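Local coordinates for protein probable sensor histidine kinase pdtas (Mycobacterium tuberculosis, PDB 2YKF) that probably senses nutrient deprivation through c-di-GMP and autophosphorylates on histidine to signal to its response regulator, here represented by its GAF and PAS-like sensor domains, at residues Ile184-Asp187 with Val191-Tyr194; Gln239-Gly244 with Leu262-Leu267; Ala86-Gly91 with Val115-Phe120. All blocks are in the same frame, centred on the assembly; numbering follows the deposited sequence. Where two conformers were deposited one is given.

Contact 1 of 3, residues Ile184-Asp187 with Val191-Tyr194; sequences IRLD and VVSY
Ile184 meets the other strand in two places. Its CA lies 3.3 Å from Tyr194 O in a CA-H...O contact, and its CG2, anti to the backbone N, reaches back to CG1 of Val192. Next comes Arg185, where the register slips. Its N donates to Tyr194 O over 2.7 Å, nearly straight at 166° and in the carbonyl plane. Its O, in turn, takes two donors from consecutive residues: Ser193 N at 2.9 Å, and Tyr194 N in a weak bond of 3.4 Å. One extra residue is thus fitted in opposite Arg185. Leu186 sends its side chain to the face of the sheet opposite that of Arg185 and Tyr194, where its CD2 crosses CG2 of Val192 at 3.7 Å; Leu217 of helix 217-221 packs against both residues. At Asp187 the pairing becomes a two-way grip on Val191: the backbone N donates to Val191 O (2.8 Å), and the carboxylate oxygen OD1 accepts from Val191 N (3.0 Å). That N-H comes down on the carboxylate from above, 52° out of its plane. A chi1 of 73°, holding CG between the backbone N and the carbonyl carbon, folds the carboxylate back over the turn, and OD1 also receives a weak bond from Asp189 N within it. Ser193 and Tyr194 together facing Arg185 make a classic beta bulge, set in the antiparallel hairpin of strands 183-186 and 192-195 that opens the five-stranded sheet of the PAS-like domain, in its 2-1-5-4-3 strand order.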
ATOM      1  N   ILE A 184      -2.727 -14.022  -3.962  1.00 25.81           N
ATOM      2  CA  ILE A 184      -3.102 -15.403  -4.416  1.00 27.46           C
ATOM      3  C   ILE A 184      -2.118 -16.399  -3.787  1.00 27.50           C
ATOM      4  O   ILE A 184      -0.909 -16.144  -3.794  1.00 27.08           O
ATOM      5  CB  ILE A 184      -2.932 -15.521  -5.932  1.00 29.43           C
ATOM      6  CG1 ILE A 184      -4.086 -14.813  -6.653  1.00 30.20           C
ATOM      7  CG2 ILE A 184      -2.937 -17.003  -6.428  1.00 31.06           C
ATOM      8  CD1 ILE A 184      -3.841 -14.508  -8.142  1.00 33.41           C
ATOM      9  N   ARG A 185      -2.623 -17.486  -3.195  1.00 27.39           N
ATOM     10  CA  ARG A 185      -1.747 -18.530  -2.696  0.50 28.81           C
ATOM     11  C   ARG A 185      -1.867 -19.716  -3.656  1.00 27.79           C
ATOM     12  O   ARG A 185      -2.977 -20.165  -3.946  1.00 28.09           O
ATOM     13  CB  ARG A 185      -2.102 -18.913  -1.259  0.50 28.33           C
ATOM     14  CG  ARG A 185      -1.272 -20.053  -0.681  0.50 32.98           C
ATOM     15  CD  ARG A 185       0.164 -19.653  -0.501  0.50 38.79           C
ATOM     16  NE  ARG A 185       1.050 -20.780  -0.793  0.50 46.66           N
ATOM     17  CZ  ARG A 185       1.378 -21.725   0.079  0.50 48.36           C
ATOM     18  NH1 ARG A 185       0.914 -21.676   1.321  0.50 50.29           N
ATOM     19  NH2 ARG A 185       2.192 -22.706  -0.283  0.50 47.88           N
ATOM     20  N   LEU A 186      -0.716 -20.177  -4.179  1.00 29.24           N
ATOM     21  CA  LEU A 186      -0.721 -21.381  -5.057  1.00 31.35           C
ATOM     22  C   LEU A 186      -0.152 -22.559  -4.267  1.00 32.21           C
ATOM     23  O   LEU A 186       0.791 -22.392  -3.548  1.00 32.64           O
ATOM     24  CB  LEU A 186       0.191 -21.199  -6.271  1.00 31.41           C
ATOM     25  CG  LEU A 186      -0.077 -20.140  -7.306  1.00 33.45           C
ATOM     26  CD1 LEU A 186       0.783 -20.483  -8.566  1.00 30.92           C
ATOM     27  CD2 LEU A 186      -1.576 -20.152  -7.629  1.00 32.91           C
ATOM     28  N   ASP A 187      -0.733 -23.734  -4.418  1.00 34.51           N
ATOM     29  CA  ASP A 187      -0.171 -24.920  -3.814  1.00 37.18           C
ATOM     30  C   ASP A 187       0.930 -25.478  -4.715  1.00 36.99           C
ATOM     31  O   ASP A 187       1.189 -24.922  -5.797  1.00 34.80           O
ATOM     32  CB  ASP A 187      -1.283 -25.954  -3.568  1.00 37.86           C
ATOM     33  CG  ASP A 187      -1.769 -26.614  -4.852  1.00 41.49           C
ATOM     34  OD1 ASP A 187      -1.097 -26.489  -5.939  1.00 41.22           O
ATOM     35  OD2 ASP A 187      -2.811 -27.288  -4.754  1.00 44.08           O
ATOM     36  N   VAL A 191      -2.064 -24.918  -8.315  1.00 35.39           N
ATOM     37  CA  VAL A 191      -3.531 -24.742  -8.103  1.00 34.87           C
ATOM     38  C   VAL A 191      -3.756 -23.654  -7.042  1.00 33.39           C
ATOM     39  O   VAL A 191      -3.055 -23.637  -6.015  1.00 33.76           O
ATOM     40  CB  VAL A 191      -4.231 -26.101  -7.658  1.00 33.67           C
ATOM     41  CG1 VAL A 191      -5.735 -25.864  -7.329  1.00 35.62           C
ATOM     42  CG2 VAL A 191      -4.019 -27.184  -8.767  1.00 37.29           C
ATOM     43  N   VAL A 192      -4.667 -22.731  -7.328  1.00 32.83           N
ATOM     44  CA  VAL A 192      -4.983 -21.615  -6.417  1.00 30.79           C
ATOM     45  C   VAL A 192      -5.734 -22.156  -5.201  1.00 31.41           C
ATOM     46  O   VAL A 192      -6.856 -22.642  -5.326  1.00 31.65           O
ATOM     47  CB  VAL A 192      -5.873 -20.561  -7.144  1.00 30.21           C
ATOM     48  CG1 VAL A 192      -6.329 -19.436  -6.183  1.00 27.19           C
ATOM     49  CG2 VAL A 192      -5.181 -19.983  -8.385  1.00 26.46           C
ATOM     50  N   SER A 193      -5.133 -22.052  -4.031  1.00 31.69           N
ATOM     51  CA  SER A 193      -5.783 -22.457  -2.829  1.00 31.58           C
ATOM     52  C   SER A 193      -6.489 -21.301  -2.167  1.00 32.57           C
ATOM     53  O   SER A 193      -7.467 -21.516  -1.422  1.00 31.87           O
ATOM     54  CB  SER A 193      -4.779 -23.136  -1.901  1.00 32.76           C
ATOM     55  OG  SER A 193      -3.997 -22.170  -1.197  1.00 38.16           O
ATOM     56  N   TYR A 194      -6.072 -20.048  -2.483  1.00 30.29           N
ATOM     57  CA  TYR A 194      -6.816 -18.856  -1.976  1.00 30.58           C
ATOM     58  C   TYR A 194      -6.518 -17.705  -2.895  1.00 29.71           C
ATOM     59  O   TYR A 194      -5.341 -17.544  -3.303  1.00 26.73           O
ATOM     60  CB  TYR A 194      -6.391 -18.457  -0.523  1.00 32.09           C
ATOM     61  CG  TYR A 194      -7.072 -17.174  -0.090  1.00 30.73           C
ATOM     62  CD1 TYR A 194      -8.419 -17.189   0.302  1.00 33.87           C
ATOM     63  CD2 TYR A 194      -6.418 -15.931  -0.213  1.00 32.68           C
ATOM     64  CE1 TYR A 194      -9.085 -16.027   0.657  1.00 35.34           C
ATOM     65  CE2 TYR A 194      -7.057 -14.765   0.130  1.00 32.56           C
ATOM     66  CZ  TYR A 194      -8.381 -14.811   0.560  1.00 36.16           C
ATOM     67  OH  TYR A 194      -9.020 -13.668   0.866  1.00 34.73           O
TER

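Contact 2 of 3, residues Gln239-Gly244 with Leu262-Leu267; sequences QDLLAG and LRTLPL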
ATOM      1  N   GLN A 239       5.827 -22.279 -13.948  1.00 34.63           N
ATOM      2  CA  GLN A 239       6.403 -23.639 -13.913  1.00 37.00           C
ATOM      3  C   GLN A 239       7.771 -23.692 -13.246  1.00 36.84           C
ATOM      4  O   GLN A 239       7.972 -24.554 -12.441  1.00 37.44           O
ATOM      5  CB  GLN A 239       6.516 -24.242 -15.306  1.00 36.52           C
ATOM      6  CG  GLN A 239       5.175 -24.401 -16.005  1.00 41.48           C
ATOM      7  CD  GLN A 239       5.353 -25.215 -17.287  1.00 49.05           C
ATOM      8  OE1 GLN A 239       6.087 -26.202 -17.278  1.00 48.33           O
ATOM      9  NE2 GLN A 239       4.727 -24.774 -18.400  1.00 46.86           N
ATOM     10  N   ASP A 240       8.686 -22.785 -13.603  1.00 36.93           N
ATOM     11  CA  ASP A 240      10.016 -22.690 -12.985  1.00 39.87           C
ATOM     12  C   ASP A 240       9.985 -22.337 -11.492  1.00 40.52           C
ATOM     13  O   ASP A 240      10.834 -22.793 -10.685  1.00 39.73           O
ATOM     14  CB  ASP A 240      10.871 -21.618 -13.687  1.00 39.78           C
ATOM     15  CG  ASP A 240      11.310 -22.038 -15.100  1.00 46.10           C
ATOM     16  OD1 ASP A 240      11.117 -23.227 -15.449  1.00 51.64           O
ATOM     17  OD2 ASP A 240      11.834 -21.178 -15.861  1.00 51.10           O
ATOM     18  N   LEU A 241       9.062 -21.450 -11.141  1.00 39.43           N
ATOM     19  CA  LEU A 241       8.898 -21.003  -9.770  1.00 41.56           C
ATOM     20  C   LEU A 241       8.641 -22.175  -8.838  1.00 41.82           C
ATOM     21  O   LEU A 241       9.335 -22.357  -7.803  1.00 43.35           O
ATOM     22  CB  LEU A 241       7.682 -20.046  -9.727  1.00 41.35           C
ATOM     23  CG  LEU A 241       7.330 -19.246  -8.483  1.00 43.28           C
ATOM     24  CD1 LEU A 241       8.438 -18.295  -8.233  1.00 39.85           C
ATOM     25  CD2 LEU A 241       5.994 -18.504  -8.769  1.00 42.69           C
ATOM     26  N   LEU A 242       7.647 -22.958  -9.216  1.00 41.75           N
ATOM     27  CA  LEU A 242       7.183 -24.101  -8.465  1.00 43.46           C
ATOM     28  C   LEU A 242       8.222 -25.245  -8.410  1.00 45.83           C
ATOM     29  O   LEU A 242       8.303 -25.972  -7.404  1.00 45.96           O
ATOM     30  CB  LEU A 242       5.920 -24.617  -9.125  1.00 43.70           C
ATOM     31  CG  LEU A 242       4.751 -23.634  -9.012  1.00 44.17           C
ATOM     32  CD1 LEU A 242       3.557 -24.048  -9.855  1.00 43.92           C
ATOM     33  CD2 LEU A 242       4.349 -23.392  -7.546  1.00 43.68           C
ATOM     34  N   ALA A 243       9.021 -25.357  -9.477  1.00 46.50           N
ATOM     35  CA  ALA A 243      10.057 -26.401  -9.587  1.00 49.24           C
ATOM     36  C   ALA A 243      11.363 -26.079  -8.834  1.00 49.91           C
ATOM     37  O   ALA A 243      12.191 -26.979  -8.640  1.00 51.32           O
ATOM     38  CB  ALA A 243      10.342 -26.714 -11.076  1.00 47.96           C
ATOM     39  N   GLY A 244      11.552 -24.817  -8.415  1.00 51.03           N
ATOM     40  CA  GLY A 244      12.801 -24.366  -7.815  1.00 51.62           C
ATOM     41  C   GLY A 244      13.816 -24.002  -8.881  1.00 53.24           C
ATOM     42  O   GLY A 244      15.019 -23.855  -8.599  1.00 53.90           O
ATOM     43  N   LEU A 262       2.293  -8.048 -11.616  1.00 28.99           N
ATOM     44  CA  LEU A 262       2.337  -9.307 -10.872  1.00 29.98           C
ATOM     45  C   LEU A 262       3.665  -9.370 -10.196  1.00 29.41           C
ATOM     46  O   LEU A 262       4.690  -9.013 -10.818  1.00 28.93           O
ATOM     47  CB  LEU A 262       2.301 -10.509 -11.818  1.00 32.49           C
ATOM     48  CG  LEU A 262       1.044 -10.718 -12.612  1.00 35.65           C
ATOM     49  CD1 LEU A 262       1.292 -11.865 -13.598  1.00 38.91           C
ATOM     50  CD2 LEU A 262      -0.037 -11.071 -11.690  1.00 39.63           C
ATOM     51  N   ARG A 263       3.671  -9.868  -8.958  1.00 29.44           N
ATOM     52  CA  ARG A 263       4.919 -10.207  -8.276  1.00 28.97           C
ATOM     53  C   ARG A 263       4.820 -11.641  -7.683  1.00 28.91           C
ATOM     54  O   ARG A 263       3.854 -11.960  -6.964  1.00 28.41           O
ATOM     55  CB  ARG A 263       5.193  -9.217  -7.171  1.00 30.34           C
ATOM     56  CG  ARG A 263       6.469  -9.585  -6.481  1.00 33.64           C
ATOM     57  CD  ARG A 263       6.672  -8.810  -5.296  1.00 41.82           C
ATOM     58  NE  ARG A 263       7.790  -9.374  -4.533  1.00 43.12           N
ATOM     59  CZ  ARG A 263       8.109  -8.923  -3.341  1.00 44.51           C
ATOM     60  NH1 ARG A 263       7.366  -7.944  -2.804  1.00 38.41           N
ATOM     61  NH2 ARG A 263       9.141  -9.450  -2.688  1.00 43.57           N
ATOM     62  N   THR A 264       5.753 -12.525  -8.059  1.00 27.71           N
ATOM     63  CA  THR A 264       5.719 -13.902  -7.600  1.00 28.95           C
ATOM     64  C   THR A 264       6.827 -14.071  -6.538  1.00 27.98           C
ATOM     65  O   THR A 264       7.867 -13.372  -6.575  1.00 27.80           O
ATOM     66  CB  THR A 264       5.958 -14.907  -8.762  1.00 29.16           C
ATOM     67  OG1 THR A 264       7.271 -14.664  -9.346  1.00 26.85           O
ATOM     68  CG2 THR A 264       4.909 -14.655  -9.890  1.00 28.74           C
ATOM     69  N   LEU A 265       6.565 -14.990  -5.615  1.00 28.97           N
ATOM     70  CA  LEU A 265       7.445 -15.309  -4.469  1.00 29.84           C
ATOM     71  C   LEU A 265       7.342 -16.799  -4.253  1.00 28.53           C
ATOM     72  O   LEU A 265       6.288 -17.287  -3.908  1.00 28.26           O
ATOM     73  CB  LEU A 265       6.910 -14.681  -3.179  1.00 30.51           C
ATOM     74  CG  LEU A 265       7.114 -13.223  -3.089  1.00 38.74           C
ATOM     75  CD1 LEU A 265       5.758 -12.686  -3.595  1.00 35.78           C
ATOM     76  CD2 LEU A 265       7.371 -12.896  -1.592  1.00 38.01           C
ATOM     77  N   PRO A 266       8.388 -17.543  -4.588  1.00 31.32           N
ATOM     78  CA  PRO A 266       8.321 -18.987  -4.343  1.00 30.36           C
ATOM     79  C   PRO A 266       8.371 -19.244  -2.812  1.00 29.84           C
ATOM     80  O   PRO A 266       9.019 -18.483  -2.076  1.00 30.66           O
ATOM     81  CB  PRO A 266       9.573 -19.517  -5.044  1.00 32.11           C
ATOM     82  CG  PRO A 266      10.518 -18.374  -5.121  1.00 35.37           C
ATOM     83  CD  PRO A 266       9.671 -17.102  -5.164  1.00 32.27           C
ATOM     84  N   LEU A 267       7.645 -20.237  -2.316  1.00 28.40           N
ATOM     85  CA  LEU A 267       7.694 -20.488  -0.881  1.00 29.92           C
ATOM     86  C   LEU A 267       8.317 -21.841  -0.657  1.00 30.92           C
ATOM     87  O   LEU A 267       7.958 -22.809  -1.363  1.00 28.29           O
ATOM     88  CB  LEU A 267       6.326 -20.450  -0.283  1.00 29.91           C
ATOM     89  CG  LEU A 267       5.552 -19.134  -0.511  1.00 30.58           C
ATOM     90  CD1 LEU A 267       4.188 -19.366  -0.078  1.00 29.83           C
ATOM     91  CD2 LEU A 267       6.138 -18.036   0.329  1.00 25.41           C
TER
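Leu241 is the one helix residue that carries this contact, and it does so with both methyls. CD1 sits over the face of the Pro266 ring, close to its centre, 3.5 Å from Pro266 CD and 3.6 Å from Pro266 CB; the leucine side chain stands at about a right angle to the proline. CD2 goes the other way along the strand and rests on Thr264, 3.6 Å from its CB. With CG anti to the backbone N (chi1 -172°) and chi2 at 65°, the fork opens along the strand, one methyl for each of the two residues whose side chains turn to the helix. Leu265 between them points its side chain to the far face of the sheet, toward Leu33 of helix 18-38 and Phe164. Thr264 OG1 lies 4.0 Å from Leu241 CD1, but is engaged with other partners: it is hydrogen-bonded to His237 NE2, on the same helix as Leu241, and to Met249 N at the neighbouring strand. Further out, Leu241 also touches Ala276 of strand 272-282. The helix ends just beyond, where Gly244, at positive phi, closes a Schellman motif. Helix 239-243 runs at 27° to strand 262-267, their axes 8.2 Å apart at closest approach. Leucine methyls against proline and threonine carbons make this an apolar seam between helix and PAS-like sheet, while the hydroxyl of buried Thr264 is satisfied from the helix and from Met249 N.

Contact 3 of 3, residues Ala86-Gly91 with Val115-Phe120; sequences AATFSG and VSPVRF
The ring that takes part is that of Pro117: one of its faces carries the CG2 methyl of Thr88, which hangs almost over the ring centre, 3.7 Å from Pro117 CB and 3.9 Å from Pro117 CD. The ring also touches Ala160 of helix 143-161. Thr88 reaches both strand residues at once: with OG1 anti to the carbonyl carbon (chi1 -49°), CG2 falls toward Pro117 and the hydroxyl toward Val115, whose CG1 lies 3.4 Å from Thr88 OG1. That pair is van der Waals contact alone, and the polar need of OG1 is met within its own helix, by a hydrogen bond with Leu84 O. Helix 83-90 here packs over strand 114-120, an edge strand of the antiparallel GAF sheet within this chain, crossing it at -38° with 8.5 Å between the short axes. Val127 of the adjoining strand 123-131 touches both Thr88 and Val115, carrying the packing inward. From the next residue along the helix, the buried Phe89 ring reaches Val127 and Arg47 of strand 41-47.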
ATOM      1  N   ALA A  86      18.106 -11.804  23.014  1.00 44.55           N
ATOM      2  CA  ALA A  86      19.520 -12.163  23.315  1.00 44.94           C
ATOM      3  C   ALA A  86      19.781 -13.667  23.098  1.00 45.18           C
ATOM      4  O   ALA A  86      20.790 -14.055  22.460  1.00 47.10           O
ATOM      5  CB  ALA A  86      19.898 -11.722  24.785  1.00 44.76           C
ATOM      6  N   ALA A  87      18.876 -14.505  23.599  1.00 45.19           N
ATOM      7  CA  ALA A  87      18.994 -15.970  23.468  1.00 45.50           C
ATOM      8  C   ALA A  87      18.847 -16.441  22.012  1.00 46.01           C
ATOM      9  O   ALA A  87      19.460 -17.432  21.612  1.00 44.79           O
ATOM     10  CB  ALA A  87      17.937 -16.656  24.311  1.00 45.20           C
ATOM     11  N   THR A  88      18.004 -15.753  21.227  1.00 45.82           N
ATOM     12  CA  THR A  88      17.839 -16.122  19.806  1.00 45.03           C
ATOM     13  C   THR A  88      19.115 -15.898  19.028  1.00 45.78           C
ATOM     14  O   THR A  88      19.378 -16.612  18.065  1.00 47.40           O
ATOM     15  CB  THR A  88      16.663 -15.387  19.141  1.00 44.63           C
ATOM     16  OG1 THR A  88      15.504 -15.500  19.965  1.00 41.24           O
ATOM     17  CG2 THR A  88      16.314 -16.033  17.764  1.00 45.49           C
ATOM     18  N   PHE A  89      19.941 -14.941  19.445  1.00 46.66           N
ATOM     19  CA  PHE A  89      21.248 -14.769  18.815  1.00 49.37           C
ATOM     20  C   PHE A  89      22.171 -15.908  19.157  1.00 52.81           C
ATOM     21  O   PHE A  89      23.070 -16.225  18.373  1.00 52.98           O
ATOM     22  CB  PHE A  89      21.899 -13.481  19.259  1.00 48.62           C
ATOM     23  CG  PHE A  89      21.393 -12.277  18.546  1.00 44.91           C
ATOM     24  CD1 PHE A  89      21.888 -11.954  17.288  1.00 40.68           C
ATOM     25  CD2 PHE A  89      20.436 -11.452  19.140  1.00 40.61           C
ATOM     26  CE1 PHE A  89      21.439 -10.819  16.633  1.00 39.66           C
ATOM     27  CE2 PHE A  89      19.946 -10.309  18.477  1.00 40.81           C
ATOM     28  CZ  PHE A  89      20.461  -9.991  17.229  1.00 38.03           C
ATOM     29  N   SER A  90      21.889 -16.531  20.317  1.00 57.00           N
ATOM     30  CA  SER A  90      22.756 -17.526  21.009  1.00 61.19           C
ATOM     31  C   SER A  90      22.509 -18.984  20.622  1.00 62.91           C
ATOM     32  O   SER A  90      23.335 -19.592  19.944  1.00 64.10           O
ATOM     33  CB  SER A  90      22.621 -17.387  22.539  1.00 60.94           C
ATOM     34  OG  SER A  90      23.656 -16.583  23.073  1.00 63.45           O
ATOM     35  N   GLY A  91      21.399 -19.550  21.090  1.00 64.75           N
ATOM     36  CA  GLY A  91      21.076 -20.927  20.793  1.00 67.36           C
ATOM     37  C   GLY A  91      20.436 -21.113  19.423  1.00 68.65           C
ATOM     38  O   GLY A  91      19.331 -21.672  19.323  1.00 69.20           O
ATOM     39  N   VAL A 115       9.454 -13.538  18.659  1.00 43.48           N
ATOM     40  CA  VAL A 115      10.799 -13.269  18.364  1.00 42.31           C
ATOM     41  C   VAL A 115      11.197 -14.321  17.359  1.00 41.42           C
ATOM     42  O   VAL A 115      10.857 -15.509  17.505  1.00 41.61           O
ATOM     43  CB  VAL A 115      11.643 -13.344  19.668  1.00 42.56           C
ATOM     44  CG1 VAL A 115      13.111 -13.174  19.412  1.00 42.60           C
ATOM     45  CG2 VAL A 115      11.137 -12.320  20.683  1.00 44.05           C
ATOM     46  N   SER A 116      11.856 -13.886  16.301  1.00 39.50           N
ATOM     47  CA  SER A 116      12.386 -14.823  15.298  1.00 38.93           C
ATOM     48  C   SER A 116      13.699 -14.383  14.676  1.00 36.90           C
ATOM     49  O   SER A 116      13.956 -13.184  14.468  1.00 38.66           O
ATOM     50  CB  SER A 116      11.347 -15.141  14.241  1.00 39.15           C
ATOM     51  OG  SER A 116      10.898 -13.967  13.646  1.00 41.85           O
ATOM     52  N   PRO A 117      14.529 -15.358  14.319  1.00 35.08           N
ATOM     53  CA  PRO A 117      15.807 -15.026  13.782  1.00 33.04           C
ATOM     54  C   PRO A 117      15.821 -14.779  12.266  1.00 31.52           C
ATOM     55  O   PRO A 117      15.014 -15.328  11.522  1.00 31.39           O
ATOM     56  CB  PRO A 117      16.602 -16.307  14.037  1.00 33.75           C
ATOM     57  CG  PRO A 117      15.543 -17.375  13.832  1.00 34.29           C
ATOM     58  CD  PRO A 117      14.364 -16.820  14.521  1.00 34.15           C
ATOM     59  N   VAL A 118      16.791 -14.002  11.840  1.00 28.93           N
ATOM     60  CA  VAL A 118      17.088 -13.834  10.454  1.00 30.97           C
ATOM     61  C   VAL A 118      18.457 -14.490  10.291  1.00 32.78           C
ATOM     62  O   VAL A 118      19.413 -14.032  10.920  1.00 33.40           O
ATOM     63  CB  VAL A 118      17.210 -12.347  10.113  1.00 30.44           C
ATOM     64  CG1 VAL A 118      17.610 -12.143   8.639  1.00 33.05           C
ATOM     65  CG2 VAL A 118      15.871 -11.602  10.402  1.00 30.21           C
ATOM     66  N   ARG A 119      18.536 -15.545   9.475  1.00 33.59           N
ATOM     67  CA  ARG A 119      19.819 -16.228   9.170  1.00 35.93           C
ATOM     68  C   ARG A 119      20.407 -15.816   7.853  1.00 37.38           C
ATOM     69  O   ARG A 119      19.648 -15.486   6.846  1.00 34.94           O
ATOM     70  CB  ARG A 119      19.675 -17.735   9.186  1.00 36.27           C
ATOM     71  CG  ARG A 119      20.067 -18.299  10.497  1.00 42.50           C
ATOM     72  CD  ARG A 119      20.032 -19.864  10.575  1.00 45.22           C
ATOM     73  NE  ARG A 119      19.916 -20.230  12.003  1.00 49.64           N
ATOM     74  CZ  ARG A 119      18.776 -20.274  12.711  1.00 51.80           C
ATOM     75  NH1 ARG A 119      17.598 -20.001  12.143  1.00 54.60           N
ATOM     76  NH2 ARG A 119      18.796 -20.593  14.007  1.00 51.88           N
ATOM     77  N   PHE A 120      21.745 -15.748   7.866  1.00 36.54           N
ATOM     78  CA  PHE A 120      22.530 -15.595   6.686  1.00 39.15           C
ATOM     79  C   PHE A 120      23.854 -16.378   6.823  1.00 40.99           C
ATOM     80  O   PHE A 120      24.584 -16.250   7.816  1.00 40.35           O
ATOM     81  CB  PHE A 120      22.869 -14.136   6.428  1.00 38.96           C
ATOM     82  CG  PHE A 120      23.685 -13.940   5.186  1.00 41.43           C
ATOM     83  CD1 PHE A 120      23.065 -13.950   3.928  1.00 44.31           C
ATOM     84  CD2 PHE A 120      25.067 -13.855   5.252  1.00 43.33           C
ATOM     85  CE1 PHE A 120      23.824 -13.799   2.761  1.00 44.59           C
ATOM     86  CE2 PHE A 120      25.831 -13.711   4.086  1.00 45.91           C
ATOM     87  CZ  PHE A 120      25.190 -13.690   2.843  1.00 45.56           C
TER

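Contacts 1 and 2 belong to the PAS-like domain and reach the same sheet, their centres 12 Å apart: strand 183-186 pairs with strand 272-282, which in turn pairs with the strand carrying residues 262-267. They also touch directly, Asp187 O lying 3.9 Å from Leu242 CD2. Contact 3 stands in the GAF domain, on a separate sheet, about 31 Å from contact 1 and 27 Å from contact 2 between centres; even the nearest atoms are about 18 and 14 Å away. Along the chain the GAF contact closes before either PAS-like one opens. None of the three can be tied to a c-di-GMP site from this geometry.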